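Local coordinates for tudor and KH domain-containing protein homolog (Drosophila melanogaster, PDB 5YGB) that takes part in piRNA metabolism and transposon repression, binding the N-terminal tail of Piwi through its Tudor domain and probably recruiting Piwi proteins to the biogenesis machinery in the nuage, at residues Lys149-Leu153 and Thr154-His158. The protein carries 1 engineered substitution. Residues are numbered along the deposited sequence; the frame is centred on the assembly and turned at random.
Sequences KFEEL and TEVAH
Thr154 N donates to Phe150 O at 3.0 Å, an alpha-helical bond near the end of helix 144-154, and the chain then leaves helical geometry at Glu155, whose phi is positive (41°). The end is closed by two weak bonds, Glu155 N to Glu152 O and Val156 N to Glu151 O (3.3 Å). Threonine suits the last helical position because its two branches do different work. Thr154 OG1, set between its own backbone N and carbonyl carbon (chi1 60°), folds back to donate to Phe150 O at 2.8 Å, so that this oxygen is gripped from opposite faces of its carbonyl plane. Thr154 CG2 lies over one face of the Phe150 ring in a CH-pi contact, 3.9 Å from the ring centroid and shifted toward CZ. The ring is buried: it meets Phe18, and both it and Leu153 touch Ile205 and Met209 of helix 205-211. Val156 CG1 packs against Glu151 CB at 3.8 Å, the apolar contact that commonly accompanies such a helix end, made here by a valine methyl and the CB-CG part of the glutamate; both side chains touch Val12. The Glu155 carboxylate turns to Arg160 in a salt bridge. The arrangement is a Schellman motif, with both its bonds weak, running into the type II beta turn Glu155-His158, with Ala157 at the positive-phi third position, in the extended Tudor domain.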
ATOM      1  N   LYS A 149      -2.277 -14.747 -10.010  1.00 17.53           N
ATOM      2  CA  LYS A 149      -1.217 -15.666  -9.623  1.00 18.10           C
ATOM      3  C   LYS A 149      -0.242 -14.980  -8.666  1.00 14.75           C
ATOM      4  O   LYS A 149       0.194 -15.582  -7.686  1.00 14.25           O
ATOM      5  CB  LYS A 149      -0.475 -16.194 -10.855  1.00 18.52           C
ATOM      6  CG  LYS A 149       0.639 -17.178 -10.533  1.00 17.16           C
ATOM      7  CD  LYS A 149       0.112 -18.421  -9.840  1.00 21.45           C
ATOM      8  CE  LYS A 149       1.218 -19.443  -9.620  1.00 28.19           C
ATOM      9  NZ  LYS A 149       0.693 -20.752  -9.132  1.00 37.34           N
ATOM     10  N   PHE A 150       0.087 -13.725  -8.947  1.00 14.83           N
ATOM     11  CA  PHE A 150       0.990 -12.988  -8.072  1.00 14.21           C
ATOM     12  C   PHE A 150       0.356 -12.756  -6.688  1.00 14.94           C
ATOM     13  O   PHE A 150       1.025 -12.873  -5.658  1.00 12.83           O
ATOM     14  CB  PHE A 150       1.397 -11.662  -8.727  1.00 14.56           C
ATOM     15  CG  PHE A 150       2.406 -10.883  -7.939  1.00 12.06           C
ATOM     16  CD1 PHE A 150       3.723 -11.314  -7.861  1.00 13.70           C
ATOM     17  CD2 PHE A 150       2.037  -9.733  -7.261  1.00 15.30           C
ATOM     18  CE1 PHE A 150       4.671 -10.596  -7.131  1.00 13.61           C
ATOM     19  CE2 PHE A 150       2.976  -9.013  -6.514  1.00 15.65           C
ATOM     20  CZ  PHE A 150       4.300  -9.446  -6.455  1.00 12.92           C
ATOM     21  N   GLU A 151      -0.930 -12.428  -6.656  1.00 15.00           N
ATOM     22  CA  GLU A 151      -1.643 -12.301  -5.388  1.00 16.07           C
ATOM     23  C   GLU A 151      -1.611 -13.609  -4.605  1.00 15.22           C
ATOM     24  O   GLU A 151      -1.439 -13.598  -3.386  1.00 15.82           O
ATOM     25  CB  GLU A 151      -3.089 -11.864  -5.629  1.00 16.26           C
ATOM     26  CG  GLU A 151      -3.192 -10.419  -6.104  1.00 15.83           C
ATOM     27  CD  GLU A 151      -4.595 -10.017  -6.511  1.00 25.16           C
ATOM     28  OE1 GLU A 151      -5.338 -10.878  -7.022  1.00 28.04           O
ATOM     29  OE2 GLU A 151      -4.946  -8.835  -6.323  1.00 36.36           O
ATOM     30  N   GLU A 152      -1.778 -14.729  -5.305  1.00 14.89           N
ATOM     31  CA  GLU A 152      -1.734 -16.049  -4.677  1.00 15.84           C
ATOM     32  C   GLU A 152      -0.357 -16.385  -4.116  1.00 15.95           C
ATOM     33  O   GLU A 152      -0.240 -16.849  -2.975  1.00 17.73           O
ATOM     34  CB  GLU A 152      -2.143 -17.128  -5.685  1.00 18.82           C
ATOM     35  CG  GLU A 152      -3.598 -17.074  -6.126  1.00 39.89           C
ATOM     36  CD  GLU A 152      -3.930 -18.135  -7.167  1.00 51.65           C
ATOM     37  OE1 GLU A 152      -3.963 -17.805  -8.374  1.00 44.83           O
ATOM     38  OE2 GLU A 152      -4.153 -19.302  -6.777  1.00 61.05           O
ATOM     39  N   LEU A 153       0.685 -16.177  -4.914  1.00 15.13           N
ATOM     40  CA  LEU A 153       2.032 -16.527  -4.483  1.00 15.25           C
ATOM     41  C   LEU A 153       2.491 -15.659  -3.308  1.00 14.94           C
ATOM     42  O   LEU A 153       3.234 -16.112  -2.432  1.00 17.33           O
ATOM     43  CB  LEU A 153       3.017 -16.396  -5.640  1.00 16.16           C
ATOM     44  CG  LEU A 153       2.820 -17.395  -6.789  1.00 15.26           C
ATOM     45  CD1 LEU A 153       3.775 -17.093  -7.942  1.00 18.64           C
ATOM     46  CD2 LEU A 153       2.994 -18.829  -6.295  1.00 21.88           C
ATOM     47  N   THR A 154       2.044 -14.408  -3.282  1.00 13.35           N
ATOM     48  CA  THR A 154       2.423 -13.519  -2.188  1.00 14.01           C
ATOM     49  C   THR A 154       1.462 -13.602  -1.007  1.00 14.30           C
ATOM     50  O   THR A 154       1.777 -13.099   0.068  1.00 14.58           O
ATOM     51  CB  THR A 154       2.493 -12.043  -2.641  1.00 13.31           C
ATOM     52  OG1 THR A 154       1.213 -11.616  -3.123  1.00 13.73           O
ATOM     53  CG2 THR A 154       3.546 -11.848  -3.725  1.00 15.89           C
ATOM     54  N   GLU A 155       0.307 -14.242  -1.212  1.00 14.21           N
ATOM     55  CA  GLU A 155      -0.814 -14.231  -0.266  1.00 14.94           C
ATOM     56  C   GLU A 155      -1.023 -12.839   0.328  1.00 14.77           C
ATOM     57  O   GLU A 155      -1.085 -12.655   1.554  1.00 14.99           O
ATOM     58  CB  GLU A 155      -0.620 -15.261   0.848  1.00 16.57           C
ATOM     59  CG  GLU A 155      -1.957 -15.791   1.366  1.00 21.21           C
ATOM     60  CD  GLU A 155      -1.834 -16.637   2.617  1.00 37.82           C
ATOM     61  OE1 GLU A 155      -0.712 -17.084   2.938  1.00 29.39           O
ATOM     62  OE2 GLU A 155      -2.872 -16.854   3.277  1.00 38.60           O
ATOM     63  N   VAL A 156      -1.159 -11.869  -0.567  1.00 13.59           N
ATOM     64  CA  VAL A 156      -1.276 -10.473  -0.201  1.00 12.85           C
ATOM     65  C   VAL A 156      -2.304 -10.265   0.907  1.00 13.76           C
ATOM     66  O   VAL A 156      -3.398 -10.840   0.874  1.00 15.07           O
ATOM     67  CB  VAL A 156      -1.635  -9.607  -1.435  1.00 12.46           C
ATOM     68  CG1 VAL A 156      -2.833 -10.176  -2.182  1.00 17.16           C
ATOM     69  CG2 VAL A 156      -1.873  -8.161  -1.017  1.00 14.72           C
ATOM     70  N   ALA A 157      -1.897  -9.477   1.903  1.00 13.28           N
ATOM     71  CA  ALA A 157      -2.732  -9.008   3.019  1.00 13.72           C
ATOM     72  C   ALA A 157      -3.028 -10.074   4.077  1.00 18.96           C
ATOM     73  O   ALA A 157      -3.781  -9.808   5.017  1.00 24.03           O
ATOM     74  CB  ALA A 157      -4.051  -8.402   2.491  1.00 14.84           C
ATOM     75  N   HIS A 158      -2.424 -11.254   3.965  1.00 14.46           N
ATOM     76  CA  HIS A 158      -2.684 -12.333   4.930  1.00 16.06           C
ATOM     77  C   HIS A 158      -1.457 -12.718   5.743  1.00 16.21           C
ATOM     78  O   HIS A 158      -1.365 -13.846   6.244  1.00 20.02           O
ATOM     79  CB  HIS A 158      -3.247 -13.557   4.216  1.00 20.36           C
ATOM     80  CG  HIS A 158      -4.639 -13.362   3.727  1.00 32.71           C
ATOM     81  ND1 HIS A 158      -4.947 -13.159   2.392  1.00 39.36           N
ATOM     82  CD2 HIS A 158      -5.822 -13.323   4.387  1.00 37.69           C
ATOM     83  CE1 HIS A 158      -6.245 -13.010   2.261  1.00 41.78           C
ATOM     84  NE2 HIS A 158      -6.806 -13.104   3.454  1.00 41.73           N
TER